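Local coordinates for protein serpin B3 (Homo sapiens, PDB 4ZK3) that probably inhibits proteases as a member of the serpin family, and is linked to psoriasis as the aggregating Pso p27, at residues 218-223 / 273-278; 229-234 / 244-249; 280-285 / 361-366. One frame throughout, in Å; residues are numbered along the deposited sequence.

In the fold
Followed from the N terminus, the chain enters contact 1 on strand 206-224 and turns directly into strand 229-235, where contact 2 opens. The hairpin partner, strand 241-248, soon shuts contact 2. Two helices, 254-260 and 263-269, then lead to residues 273-278, which close contact 1, so the hairpin falls wholly within its span. Contact 3 follows in series: strand 276-294, shared with contact 1, runs on, and residues 361-366 return after the unmodelled 353-359 to pair in parallel. Contact 2 lies within serpin sheet B, continuing the sheet beside contact 1 (centres about 10 Å apart); sheet C packs face to face on it at contact 3, through Phe-363 on Val-245 and Leu-247.

Contact 1 (218-223 / 273-278); sequences SFHFAS and QNMRET
The imidazole of His-220 carries the carboxylate of Glu-277 on one face: Glu-277 OE1 lies 3.1 Å above the ring plane, over its centre. The two planes are 55° apart, and neither ring nitrogen makes a hydrogen bond to the acid. The ND1 atom is used elsewhere, bonded to OE1 of Glu-233. With one carboxylate over the face and another at ND1, a protonated ring would probably be favoured. Glu-277 gets there by a bend in its chain (chi2 -67°) that folds the acid back across the pair of strands; its OE2 stands 3.2 Å from Ser-218 OG. Met-275 reaches the same histidine, its CE 3.4 Å from His-220 CB. The guanidinium of Arg-276 has the Gln-273 carbonyl at its edge: Arg-276 NH1 gives a nearly straight bond to Gln-273 O at 2.8 Å and a second to Met-275 O at 2.7 Å, which pins the loop leading into the strand.

The backbone pairing is antiparallel, with Phe-219/Thr-278 and Phe-221/Arg-276 hydrogen-bonded and His-220/Glu-277 between them non-hydrogen-bonded. In serpin topology this is where strand 206-224 passes from sheet C toward sheet B, and the segment directions, 120° apart, show the partners diverging. Phe-221 N and Arg-276 O are 2.9 Å apart, as are Arg-276 N and Phe-221 O; the bond from Thr-278 N to Phe-219 O is weak.

Arg-276 O is gripped twice, since Thr-278 OG1 also donates to it, at 2.7 Å, approaching from the opposite face of the carbonyl plane to Phe-221 N. That bond fixes the threonine hydroxyl beside Phe-221 CB, while the Phe-221 ring itself leads off to Leu-232 on the adjoining strand 229-235.

Contact 2 (229-234 / 244-249); sequences AKVLEI and IVLLPN
Lys-230 and Leu-247 exchange backbone hydrogen bonds, and so do Leu-232 and Val-245; all four run at 2.9 Å between N and O. This is regular antiparallel pairing, the two directions 161° apart, in the hairpin of strands 229-235 and 241-248. Carbonyls also accept CA-H...O contacts, as from Leu-246 CA to Lys-230 O at 3.3 Å.

Apolar contacts fill the face bearing Val-231, Leu-246 and Ile-244. Val-231 divides its branches: CG2 lies alongside Leu-246 CD2 at 3.8 Å, whereas CG1, anti to the backbone N (chi1 -174°), touches Ile-244 CG2 at 3.9 Å. Ile-244 CD1 bends over the aliphatic part of Glu-233, 3.6 Å from Glu-233 CB. On the other face, Ile-234 CD1 meets Val-245 CG2.

Polar contacts gather at the open end of the hairpin. One water donates to Ala-229 O and accepts from Asn-249 ND2, each at 2.9 Å. The Lys-230 side chain crosses that of Asn-249 at about a right angle, its CG nearest Asn-249 OD1, then sends NZ to Glu-362 O.

Within serpin sheet B the hairpin adjoins strand 206-224 (Val-231 with Ala-222) and strand 369-375 (pairing with Ile-244 and Leu-246); Phe-363 of strand 361-364 packs on its Leu-232, Val-245 and Leu-247 face.

Contact 3 (280-285 / 361-366); sequences VDLHLP and EEFHCN
His-283 lies flat against His-364, and each of its side-chain atoms can be traced over that neighbour. From CB, 3.7 Å from His-364 CD2, the chain continues to CG, which is 3.4 Å from the same CD2. His-283 ND1 and CE1 each come within 3.4 Å of His-364 NE2; His-283 CD2 also lies nearest that nitrogen, and His-283 NE2 is 3.6 Å from His-364 NE2. The result is an offset stack, centroids 3.8 Å apart and planes 6° from parallel. Similar first torsions produce it: both CG atoms sit anti to their own carbonyl carbon (chi1 -66° in His-283, -71° in His-364), so paired residues raise their rings the same way. The opposite face of the His-364 ring has Glu-362 CB near its rim, and Asp-281 CB lies at its edge in plane. The modelled carboxylate of Asp-281 crowds His-283 and is doubtful.

Strands 280-285 and 361-364 are parallel, and backbone bonds alternate along them: Asp-281 to Glu-361 O, Phe-363 to Asp-281 O, His-283 to Phe-363 O, then Cys-365 to His-283 O. On the other face of the sheet, Val-280 CG1 packs on Phe-363 CB at 3.4 Å and Leu-282 CD1 on Phe-363 CD2 at 3.7 Å. An inverse gamma turn at Cys-365 ends the pairing, its buried carbonyl O lacking a polar partner.

This is serpin sheet C, where the strand following the reactive-centre region joins the edge. Strand 276-294 lies between 361-364 and 206-224, and the Phe-363 face rests on Leu-232 of strand 229-235 and on Val-245 and Leu-247 of strand 241-248.

Contact 1 (218-223 / 273-278)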
ATOM      1  N   SER A 218      27.647  -6.771  -1.582  1.00 36.81           N
ATOM      2  CA  SER A 218      27.002  -7.988  -1.107  1.00 42.00           C
ATOM      3  C   SER A 218      25.632  -7.716  -0.459  1.00 40.24           C
ATOM      4  O   SER A 218      25.445  -6.753   0.269  1.00 46.44           O
ATOM      5  CB  SER A 218      27.916  -8.772  -0.177  1.00 43.81           C
ATOM      6  OG  SER A 218      27.758  -8.330   1.125  1.00 45.81           O
ATOM      7  N   PHE A 219      24.678  -8.582  -0.762  1.00 38.76           N
ATOM      8  CA  PHE A 219      23.289  -8.398  -0.373  1.00 39.48           C
ATOM      9  C   PHE A 219      22.795  -9.777  -0.022  1.00 34.68           C
ATOM     10  O   PHE A 219      23.331 -10.734  -0.563  1.00 33.59           O
ATOM     11  CB  PHE A 219      22.474  -7.973  -1.593  1.00 35.83           C
ATOM     12  CG  PHE A 219      22.670  -6.557  -2.041  1.00 37.89           C
ATOM     13  CD1 PHE A 219      22.310  -5.487  -1.232  1.00 37.86           C
ATOM     14  CD2 PHE A 219      23.130  -6.293  -3.334  1.00 38.07           C
ATOM     15  CE1 PHE A 219      22.455  -4.191  -1.697  1.00 38.80           C
ATOM     16  CE2 PHE A 219      23.263  -5.009  -3.796  1.00 33.71           C
ATOM     17  CZ  PHE A 219      22.924  -3.956  -2.986  1.00 34.30           C
ATOM     18  N   HIS A 220      21.750  -9.890   0.791  1.00 32.60           N
ATOM     19  CA  HIS A 220      21.018 -11.162   0.899  1.00 35.68           C
ATOM     20  C   HIS A 220      20.319 -11.461  -0.427  1.00 35.45           C
ATOM     21  O   HIS A 220      19.580 -10.634  -1.000  1.00 30.71           O
ATOM     22  CB  HIS A 220      19.984 -11.172   2.054  1.00 37.28           C
ATOM     23  CG  HIS A 220      20.607 -11.105   3.409  1.00 39.24           C
ATOM     24  ND1 HIS A 220      20.488 -10.009   4.234  1.00 43.72           N
ATOM     25  CD2 HIS A 220      21.400 -11.984   4.067  1.00 38.21           C
ATOM     26  CE1 HIS A 220      21.189 -10.208   5.338  1.00 44.17           C
ATOM     27  NE2 HIS A 220      21.755 -11.397   5.259  1.00 41.03           N
ATOM     28  N   PHE A 221      20.561 -12.677  -0.895  1.00 34.14           N
ATOM     29  CA  PHE A 221      20.220 -13.119  -2.201  1.00 32.64           C
ATOM     30  C   PHE A 221      19.668 -14.565  -2.168  1.00 32.17           C
ATOM     31  O   PHE A 221      19.998 -15.362  -1.294  1.00 29.34           O
ATOM     32  CB  PHE A 221      21.462 -13.002  -3.112  1.00 34.73           C
ATOM     33  CG  PHE A 221      21.268 -13.619  -4.464  1.00 37.56           C
ATOM     34  CD1 PHE A 221      21.434 -14.998  -4.649  1.00 32.67           C
ATOM     35  CD2 PHE A 221      20.893 -12.844  -5.550  1.00 37.35           C
ATOM     36  CE1 PHE A 221      21.205 -15.595  -5.871  1.00 31.28           C
ATOM     37  CE2 PHE A 221      20.661 -13.436  -6.777  1.00 36.37           C
ATOM     38  CZ  PHE A 221      20.827 -14.823  -6.947  1.00 35.48           C
ATOM     39  N   ALA A 222      18.824 -14.883  -3.129  1.00 30.55           N
ATOM     40  CA  ALA A 222      18.372 -16.236  -3.320  1.00 33.51           C
ATOM     41  C   ALA A 222      17.969 -16.458  -4.764  1.00 35.73           C
ATOM     42  O   ALA A 222      17.372 -15.583  -5.425  1.00 35.56           O
ATOM     43  CB  ALA A 222      17.227 -16.556  -2.402  1.00 34.32           C
ATOM     44  N   SER A 223      18.323 -17.632  -5.263  1.00 35.46           N
ATOM     45  CA  SER A 223      17.861 -18.085  -6.536  1.00 36.27           C
ATOM     46  C   SER A 223      16.685 -19.007  -6.335  1.00 37.81           C
ATOM     47  O   SER A 223      16.809 -19.989  -5.645  1.00 42.44           O
ATOM     48  CB  SER A 223      18.952 -18.859  -7.247  1.00 43.13           C
ATOM     49  OG  SER A 223      18.301 -19.639  -8.240  1.00 52.08           O
ATOM     50  N   GLN A 273      16.273 -16.036   6.771  1.00 41.87           N
ATOM     51  CA  GLN A 273      16.456 -17.457   6.931  1.00 45.07           C
ATOM     52  C   GLN A 273      16.801 -18.184   5.616  1.00 43.63           C
ATOM     53  O   GLN A 273      17.639 -19.070   5.598  1.00 43.91           O
ATOM     54  CB  GLN A 273      15.152 -17.980   7.543  1.00 53.81           C
ATOM     55  CG  GLN A 273      14.964 -19.476   7.655  1.00 57.96           C
ATOM     56  CD  GLN A 273      16.045 -20.116   8.473  1.00 60.39           C
ATOM     57  OE1 GLN A 273      16.723 -21.017   7.989  1.00 65.36           O
ATOM     58  NE2 GLN A 273      16.207 -19.672   9.719  1.00 62.94           N
ATOM     59  N   ASN A 274      16.168 -17.816   4.504  1.00 39.97           N
ATOM     60  CA  ASN A 274      16.338 -18.554   3.236  1.00 38.57           C
ATOM     61  C   ASN A 274      17.016 -17.795   2.117  1.00 32.77           C
ATOM     62  O   ASN A 274      16.871 -18.131   0.951  1.00 35.25           O
ATOM     63  CB  ASN A 274      14.976 -19.000   2.730  1.00 38.92           C
ATOM     64  CG  ASN A 274      14.266 -19.855   3.734  1.00 42.88           C
ATOM     65  OD1 ASN A 274      14.921 -20.466   4.582  1.00 47.16           O
ATOM     66  ND2 ASN A 274      12.929 -19.929   3.641  1.00 38.94           N
ATOM     67  N   MET A 275      17.760 -16.793   2.490  1.00 33.59           N
ATOM     68  CA  MET A 275      18.630 -16.094   1.585  1.00 35.34           C
ATOM     69  C   MET A 275      20.056 -16.090   2.165  1.00 34.60           C
ATOM     70  O   MET A 275      20.274 -16.440   3.323  1.00 36.71           O
ATOM     71  CB  MET A 275      18.104 -14.678   1.429  1.00 31.87           C
ATOM     72  CG  MET A 275      16.623 -14.588   1.118  1.00 33.14           C
ATOM     73  SD  MET A 275      16.039 -12.887   0.857  1.00 36.33           S
ATOM     74  CE  MET A 275      16.673 -12.022   2.263  1.00 36.01           C
ATOM     75  N   ARG A 276      21.024 -15.679   1.352  1.00 36.22           N
ATOM     76  CA  ARG A 276      22.418 -15.749   1.736  1.00 34.60           C
ATOM     77  C   ARG A 276      23.115 -14.487   1.287  1.00 36.11           C
ATOM     78  O   ARG A 276      22.860 -13.999   0.190  1.00 35.87           O
ATOM     79  CB  ARG A 276      23.098 -16.971   1.047  1.00 36.17           C
ATOM     80  CG  ARG A 276      22.341 -18.292   1.174  1.00 35.95           C
ATOM     81  CD  ARG A 276      22.498 -18.754   2.607  1.00 39.31           C
ATOM     82  NE  ARG A 276      21.795 -19.974   2.972  1.00 36.61           N
ATOM     83  CZ  ARG A 276      20.695 -20.057   3.709  1.00 42.12           C
ATOM     84  NH1 ARG A 276      20.051 -18.971   4.128  1.00 41.32           N
ATOM     85  NH2 ARG A 276      20.198 -21.259   3.996  1.00 48.72           N
ATOM     86  N   GLU A 277      24.049 -14.004   2.093  1.00 38.09           N
ATOM     87  CA  GLU A 277      24.909 -12.898   1.684  1.00 44.16           C
ATOM     88  C   GLU A 277      25.706 -13.381   0.495  1.00 39.24           C
ATOM     89  O   GLU A 277      26.137 -14.507   0.501  1.00 39.05           O
ATOM     90  CB  GLU A 277      25.815 -12.461   2.829  1.00 48.34           C
ATOM     91  CG  GLU A 277      25.097 -11.579   3.838  1.00 54.29           C
ATOM     92  CD  GLU A 277      24.700 -10.218   3.253  1.00 64.45           C
ATOM     93  OE1 GLU A 277      23.889  -9.526   3.905  1.00 71.19           O
ATOM     94  OE2 GLU A 277      25.177  -9.840   2.145  1.00 67.49           O
ATOM     95  N   THR A 278      25.784 -12.563  -0.553  1.00 39.58           N
ATOM     96  CA  THR A 278      26.251 -12.940  -1.898  1.00 38.25           C
ATOM     97  C   THR A 278      26.617 -11.629  -2.609  1.00 42.21           C
ATOM     98  O   THR A 278      25.888 -10.602  -2.451  1.00 39.69           O
ATOM     99  CB  THR A 278      25.100 -13.586  -2.732  1.00 43.47           C
ATOM    100  OG1 THR A 278      24.410 -14.592  -1.979  1.00 37.54           O
ATOM    101  CG2 THR A 278      25.607 -14.162  -4.063  1.00 40.95           C
TER

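Contact 2 (229-234 / 244-249)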
ATOM      1  N   ALA A 229      13.290 -17.561 -11.060  1.00 35.45           N
ATOM      2  CA  ALA A 229      13.399 -16.155 -10.665  1.00 33.95           C
ATOM      3  C   ALA A 229      14.501 -16.007  -9.663  1.00 35.42           C
ATOM      4  O   ALA A 229      15.020 -17.002  -9.127  1.00 40.55           O
ATOM      5  CB  ALA A 229      12.090 -15.680 -10.052  1.00 33.56           C
ATOM      6  N   LYS A 230      14.865 -14.762  -9.412  1.00 31.48           N
ATOM      7  CA  LYS A 230      15.756 -14.425  -8.334  1.00 32.01           C
ATOM      8  C   LYS A 230      15.118 -13.413  -7.382  1.00 28.37           C
ATOM      9  O   LYS A 230      14.157 -12.681  -7.755  1.00 26.54           O
ATOM     10  CB  LYS A 230      17.040 -13.869  -8.878  1.00 34.41           C
ATOM     11  CG  LYS A 230      17.847 -14.869  -9.699  1.00 39.24           C
ATOM     12  CD  LYS A 230      18.977 -14.126 -10.390  1.00 42.69           C
ATOM     13  CE  LYS A 230      19.825 -15.036 -11.263  1.00 45.80           C
ATOM     14  NZ  LYS A 230      20.861 -14.233 -11.986  1.00 46.06           N
ATOM     15  N   VAL A 231      15.634 -13.410  -6.166  1.00 28.82           N
ATOM     16  CA  VAL A 231      15.186 -12.499  -5.075  1.00 31.98           C
ATOM     17  C   VAL A 231      16.333 -11.745  -4.462  1.00 28.89           C
ATOM     18  O   VAL A 231      17.343 -12.334  -4.128  1.00 30.91           O
ATOM     19  CB  VAL A 231      14.463 -13.264  -3.936  1.00 34.64           C
ATOM     20  CG1 VAL A 231      13.893 -12.295  -2.926  1.00 38.11           C
ATOM     21  CG2 VAL A 231      13.312 -14.005  -4.501  1.00 38.62           C
ATOM     22  N   LEU A 232      16.167 -10.435  -4.275  1.00 28.27           N
ATOM     23  CA  LEU A 232      17.155  -9.622  -3.631  1.00 26.43           C
ATOM     24  C   LEU A 232      16.571  -8.723  -2.544  1.00 27.35           C
ATOM     25  O   LEU A 232      15.511  -8.122  -2.739  1.00 24.63           O
ATOM     26  CB  LEU A 232      17.877  -8.749  -4.670  1.00 29.09           C
ATOM     27  CG  LEU A 232      19.172  -8.083  -4.260  1.00 28.66           C
ATOM     28  CD1 LEU A 232      20.281  -9.114  -4.178  1.00 34.06           C
ATOM     29  CD2 LEU A 232      19.583  -7.079  -5.294  1.00 30.66           C
ATOM     30  N   GLU A 233      17.289  -8.594  -1.418  1.00 24.58           N
ATOM     31  CA  GLU A 233      16.954  -7.614  -0.383  1.00 26.32           C
ATOM     32  C   GLU A 233      17.937  -6.457  -0.472  1.00 25.90           C
ATOM     33  O   GLU A 233      19.134  -6.644  -0.424  1.00 27.36           O
ATOM     34  CB  GLU A 233      16.967  -8.219   1.043  1.00 29.47           C
ATOM     35  CG  GLU A 233      16.712  -7.214   2.145  1.00 27.28           C
ATOM     36  CD  GLU A 233      17.337  -7.538   3.464  1.00 30.39           C
ATOM     37  OE1 GLU A 233      18.422  -8.157   3.502  1.00 30.02           O
ATOM     38  OE2 GLU A 233      16.761  -7.088   4.473  1.00 26.43           O
ATOM     39  N   ILE A 234      17.393  -5.253  -0.571  1.00 23.85           N
ATOM     40  CA  ILE A 234      18.181  -4.039  -0.645  1.00 25.10           C
ATOM     41  C   ILE A 234      17.822  -3.247   0.606  1.00 25.78           C
ATOM     42  O   ILE A 234      16.774  -2.628   0.641  1.00 22.75           O
ATOM     43  CB  ILE A 234      17.878  -3.198  -1.910  1.00 24.78           C
ATOM     44  CG1 ILE A 234      17.870  -4.060  -3.163  1.00 26.47           C
ATOM     45  CG2 ILE A 234      18.897  -2.084  -2.050  1.00 24.50           C
ATOM     46  CD1 ILE A 234      17.461  -3.394  -4.465  1.00 26.73           C
ATOM     47  N   ILE A 244      12.473  -5.322  -1.234  1.00 20.24           N
ATOM     48  CA  ILE A 244      12.709  -6.699  -1.765  1.00 21.77           C
ATOM     49  C   ILE A 244      12.323  -6.665  -3.219  1.00 21.48           C
ATOM     50  O   ILE A 244      11.264  -6.100  -3.550  1.00 19.49           O
ATOM     51  CB  ILE A 244      11.785  -7.709  -1.087  1.00 22.81           C
ATOM     52  CG1 ILE A 244      12.024  -7.696   0.401  1.00 26.61           C
ATOM     53  CG2 ILE A 244      11.929  -9.118  -1.697  1.00 24.70           C
ATOM     54  CD1 ILE A 244      13.442  -7.809   0.799  1.00 27.32           C
ATOM     55  N   VAL A 245      13.123  -7.281  -4.078  1.00 20.23           N
ATOM     56  CA  VAL A 245      12.836  -7.296  -5.525  1.00 21.98           C
ATOM     57  C   VAL A 245      12.846  -8.754  -6.021  1.00 22.56           C
ATOM     58  O   VAL A 245      13.709  -9.531  -5.619  1.00 23.20           O
ATOM     59  CB  VAL A 245      13.889  -6.485  -6.324  1.00 19.99           C
ATOM     60  CG1 VAL A 245      13.659  -6.583  -7.824  1.00 20.47           C
ATOM     61  CG2 VAL A 245      13.915  -5.031  -5.922  1.00 19.94           C
ATOM     62  N   LEU A 246      11.871  -9.088  -6.849  1.00 23.38           N
ATOM     63  CA  LEU A 246      11.749 -10.397  -7.481  1.00 24.88           C
ATOM     64  C   LEU A 246      11.807 -10.233  -8.977  1.00 25.93           C
ATOM     65  O   LEU A 246      10.917  -9.597  -9.591  1.00 23.59           O
ATOM     66  CB  LEU A 246      10.457 -11.064  -7.044  1.00 27.96           C
ATOM     67  CG  LEU A 246      10.381 -11.409  -5.554  1.00 31.38           C
ATOM     68  CD1 LEU A 246       9.566 -10.370  -4.829  1.00 35.12           C
ATOM     69  CD2 LEU A 246       9.797 -12.798  -5.293  1.00 36.21           C
ATOM     70  N   LEU A 247      12.881 -10.805  -9.559  1.00 26.86           N
ATOM     71  CA  LEU A 247      13.250 -10.676 -10.957  1.00 25.87           C
ATOM     72  C   LEU A 247      13.132 -12.008 -11.711  1.00 28.22           C
ATOM     73  O   LEU A 247      13.863 -12.926 -11.386  1.00 31.51           O
ATOM     74  CB  LEU A 247      14.705 -10.183 -11.022  1.00 26.00           C
ATOM     75  CG  LEU A 247      15.207  -9.908 -12.437  1.00 24.74           C
ATOM     76  CD1 LEU A 247      14.406  -8.774 -13.089  1.00 29.65           C
ATOM     77  CD2 LEU A 247      16.679  -9.605 -12.399  1.00 25.87           C
ATOM     78  N   PRO A 248      12.182 -12.135 -12.661  1.00 28.51           N
ATOM     79  CA  PRO A 248      12.149 -13.402 -13.433  1.00 30.74           C
ATOM     80  C   PRO A 248      13.487 -13.567 -14.167  1.00 31.65           C
ATOM     81  O   PRO A 248      14.070 -12.545 -14.608  1.00 31.54           O
ATOM     82  CB  PRO A 248      11.004 -13.184 -14.432  1.00 30.16           C
ATOM     83  CG  PRO A 248      10.126 -12.138 -13.745  1.00 29.43           C
ATOM     84  CD  PRO A 248      11.062 -11.253 -13.000  1.00 28.26           C
ATOM     85  N   ASN A 249      13.968 -14.805 -14.289  1.00 33.69           N
ATOM     86  CA  ASN A 249      15.255 -15.084 -15.017  1.00 37.31           C
ATOM     87  C   ASN A 249      15.108 -14.765 -16.487  1.00 33.49           C
ATOM     88  O   ASN A 249      16.032 -14.278 -17.093  1.00 36.84           O
ATOM     89  CB  ASN A 249      15.677 -16.540 -14.929  1.00 37.73           C
ATOM     90  CG  ASN A 249      15.926 -16.986 -13.531  1.00 39.47           C
ATOM     91  OD1 ASN A 249      16.275 -16.173 -12.679  1.00 40.17           O
ATOM     92  ND2 ASN A 249      15.769 -18.301 -13.276  1.00 38.59           N
TER
HETATM   93  O   HOH W   1      16.731 -18.825 -10.561  1.00 40.83           O

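Contact 3 (280-285 / 361-366)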
ATOM      1  N   VAL A 280      26.757  -9.191  -5.797  1.00 40.55           N
ATOM      2  CA  VAL A 280      25.871  -9.017  -6.993  1.00 40.70           C
ATOM      3  C   VAL A 280      26.204  -7.719  -7.858  1.00 39.63           C
ATOM      4  O   VAL A 280      26.371  -6.667  -7.145  1.00 40.61           O
ATOM      5  CB  VAL A 280      24.427  -8.956  -6.394  1.00 41.70           C
ATOM      6  CG1 VAL A 280      23.358  -8.746  -7.466  1.00 42.91           C
ATOM      7  CG2 VAL A 280      24.117 -10.220  -5.549  1.00 40.43           C
ATOM      8  N   ASP A 281      26.384  -7.762  -9.249  1.00 39.13           N
ATOM      9  CA  ASP A 281      26.322  -6.519 -10.227  1.00 35.99           C
ATOM     10  C   ASP A 281      24.792  -6.353 -10.077  1.00 31.19           C
ATOM     11  O   ASP A 281      23.999  -7.062 -10.725  1.00 31.38           O
ATOM     12  CB  ASP A 281      26.860  -6.463 -11.894  1.00 30.27           C
ATOM     13  CG  ASP A 281      27.361  -4.888 -12.481  1.00 29.55           C
ATOM     14  OD1 ASP A 281      28.082  -4.226 -11.750  1.00 46.02           O
ATOM     15  OD2 ASP A 281      27.171  -4.142 -13.557  1.00 11.94           O
ATOM     16  N   LEU A 282      24.380  -5.459  -9.167  1.00 31.60           N
ATOM     17  CA  LEU A 282      22.979  -5.019  -9.142  1.00 28.90           C
ATOM     18  C   LEU A 282      22.830  -3.869 -10.122  1.00 25.97           C
ATOM     19  O   LEU A 282      23.486  -2.880  -9.977  1.00 26.49           O
ATOM     20  CB  LEU A 282      22.577  -4.548  -7.741  1.00 30.79           C
ATOM     21  CG  LEU A 282      21.236  -3.805  -7.577  1.00 26.16           C
ATOM     22  CD1 LEU A 282      20.075  -4.647  -8.124  1.00 24.92           C
ATOM     23  CD2 LEU A 282      21.122  -3.457  -6.112  1.00 28.99           C
ATOM     24  N   HIS A 283      21.976  -4.043 -11.119  1.00 27.54           N
ATOM     25  CA  HIS A 283      21.548  -2.959 -12.004  1.00 26.68           C
ATOM     26  C   HIS A 283      20.071  -2.739 -11.690  1.00 27.08           C
ATOM     27  O   HIS A 283      19.207  -3.652 -11.880  1.00 32.17           O
ATOM     28  CB  HIS A 283      21.760  -3.311 -13.484  1.00 26.67           C
ATOM     29  CG  HIS A 283      23.212  -3.471 -13.901  1.00 27.21           C
ATOM     30  ND1 HIS A 283      23.565  -3.701 -15.220  1.00 32.33           N
ATOM     31  CD2 HIS A 283      24.379  -3.415 -13.210  1.00 27.38           C
ATOM     32  CE1 HIS A 283      24.881  -3.811 -15.312  1.00 31.37           C
ATOM     33  NE2 HIS A 283      25.404  -3.656 -14.112  1.00 29.92           N
ATOM     34  N   LEU A 284      19.774  -1.538 -11.191  1.00 26.76           N
ATOM     35  CA  LEU A 284      18.406  -1.123 -10.821  1.00 26.55           C
ATOM     36  C   LEU A 284      18.100   0.221 -11.450  1.00 23.88           C
ATOM     37  O   LEU A 284      18.886   1.136 -11.319  1.00 22.77           O
ATOM     38  CB  LEU A 284      18.347  -1.006  -9.279  1.00 26.01           C
ATOM     39  CG  LEU A 284      16.962  -0.788  -8.641  1.00 23.77           C
ATOM     40  CD1 LEU A 284      16.099  -2.035  -8.730  1.00 24.86           C
ATOM     41  CD2 LEU A 284      17.068  -0.334  -7.199  1.00 25.90           C
ATOM     42  N   PRO A 285      16.990   0.346 -12.154  1.00 23.16           N
ATOM     43  CA  PRO A 285      16.682   1.612 -12.817  1.00 22.00           C
ATOM     44  C   PRO A 285      16.185   2.708 -11.837  1.00 24.73           C
ATOM     45  O   PRO A 285      15.647   2.419 -10.764  1.00 24.71           O
ATOM     46  CB  PRO A 285      15.610   1.234 -13.809  1.00 25.21           C
ATOM     47  CG  PRO A 285      14.933   0.040 -13.162  1.00 25.22           C
ATOM     48  CD  PRO A 285      16.001  -0.692 -12.436  1.00 22.18           C
ATOM     49  N   GLU A 361      27.147 -13.283  -9.111  1.00 57.58           N
ATOM     50  CA  GLU A 361      25.718 -13.197  -9.401  1.00 48.86           C
ATOM     51  C   GLU A 361      25.367 -11.857 -10.028  1.00 44.20           C
ATOM     52  O   GLU A 361      25.798 -10.794  -9.575  1.00 42.64           O
ATOM     53  CB  GLU A 361      24.830 -13.354  -8.147  1.00 48.39           C
ATOM     54  CG  GLU A 361      24.512 -14.768  -7.670  1.00 49.43           C
ATOM     55  CD  GLU A 361      24.131 -15.726  -8.781  1.00 50.17           C
ATOM     56  OE1 GLU A 361      23.266 -15.412  -9.640  1.00 48.86           O
ATOM     57  OE2 GLU A 361      24.705 -16.821  -8.770  1.00 55.17           O
ATOM     58  N   GLU A 362      24.513 -11.924 -11.032  1.00 42.05           N
ATOM     59  CA  GLU A 362      23.965 -10.743 -11.657  1.00 43.82           C
ATOM     60  C   GLU A 362      22.497 -10.619 -11.280  1.00 39.57           C
ATOM     61  O   GLU A 362      21.777 -11.623 -11.228  1.00 36.09           O
ATOM     62  CB  GLU A 362      24.093 -10.852 -13.176  1.00 45.51           C
ATOM     63  CG  GLU A 362      25.542 -10.947 -13.635  1.00 45.97           C
ATOM     64  CD  GLU A 362      25.691 -10.575 -15.073  1.00 48.04           C
ATOM     65  OE1 GLU A 362      24.698 -10.735 -15.806  1.00 49.14           O
ATOM     66  OE2 GLU A 362      26.773 -10.095 -15.449  1.00 48.70           O
ATOM     67  N   PHE A 363      22.076  -9.372 -11.037  1.00 36.18           N
ATOM     68  CA  PHE A 363      20.672  -9.028 -10.801  1.00 31.06           C
ATOM     69  C   PHE A 363      20.359  -7.743 -11.592  1.00 31.36           C
ATOM     70  O   PHE A 363      20.508  -6.622 -11.097  1.00 34.18           O
ATOM     71  CB  PHE A 363      20.442  -8.852  -9.279  1.00 30.50           C
ATOM     72  CG  PHE A 363      19.011  -8.930  -8.872  1.00 28.61           C
ATOM     73  CD1 PHE A 363      18.442 -10.125  -8.505  1.00 26.75           C
ATOM     74  CD2 PHE A 363      18.235  -7.778  -8.812  1.00 27.53           C
ATOM     75  CE1 PHE A 363      17.122 -10.185  -8.125  1.00 27.58           C
ATOM     76  CE2 PHE A 363      16.899  -7.830  -8.435  1.00 27.93           C
ATOM     77  CZ  PHE A 363      16.332  -9.037  -8.108  1.00 26.93           C
ATOM     78  N   HIS A 364      19.940  -7.915 -12.830  1.00 28.20           N
ATOM     79  CA  HIS A 364      19.774  -6.834 -13.746  1.00 27.41           C
ATOM     80  C   HIS A 364      18.347  -6.611 -14.046  1.00 27.96           C
ATOM     81  O   HIS A 364      17.797  -7.284 -14.853  1.00 29.85           O
ATOM     82  CB  HIS A 364      20.462  -7.163 -15.064  1.00 32.84           C
ATOM     83  CG  HIS A 364      21.955  -7.137 -14.981  1.00 34.88           C
ATOM     84  ND1 HIS A 364      22.768  -7.398 -16.075  1.00 39.28           N
ATOM     85  CD2 HIS A 364      22.788  -6.879 -13.943  1.00 38.55           C
ATOM     86  CE1 HIS A 364      24.033  -7.310 -15.708  1.00 35.70           C
ATOM     87  NE2 HIS A 364      24.078  -7.001 -14.420  1.00 39.15           N
ATOM     88  N   CYS A 365      17.761  -5.585 -13.436  1.00 26.97           N
ATOM     89  CA  CYS A 365      16.358  -5.280 -13.603  1.00 26.53           C
ATOM     90  C   CYS A 365      16.085  -4.467 -14.882  1.00 28.74           C
ATOM     91  O   CYS A 365      15.758  -3.290 -14.798  1.00 24.38           O
ATOM     92  CB  CYS A 365      15.892  -4.524 -12.361  1.00 25.81           C
ATOM     93  SG  CYS A 365      16.106  -5.501 -10.863  1.00 26.34           S
ATOM     94  N   ASN A 366      16.235  -5.116 -16.052  1.00 27.46           N
ATOM     95  CA  ASN A 366      16.029  -4.482 -17.315  1.00 27.66           C
ATOM     96  C   ASN A 366      14.888  -5.136 -18.030  1.00 29.14           C
ATOM     97  O   ASN A 366      14.817  -5.044 -19.243  1.00 30.03           O
ATOM     98  CB  ASN A 366      17.288  -4.466 -18.178  1.00 30.91           C
ATOM     99  CG  ASN A 366      17.896  -5.848 -18.371  1.00 37.89           C
ATOM    100  OD1 ASN A 366      17.219  -6.879 -18.294  1.00 36.32           O
ATOM    101  ND2 ASN A 366      19.166  -5.868 -18.642  1.00 41.16           N
TER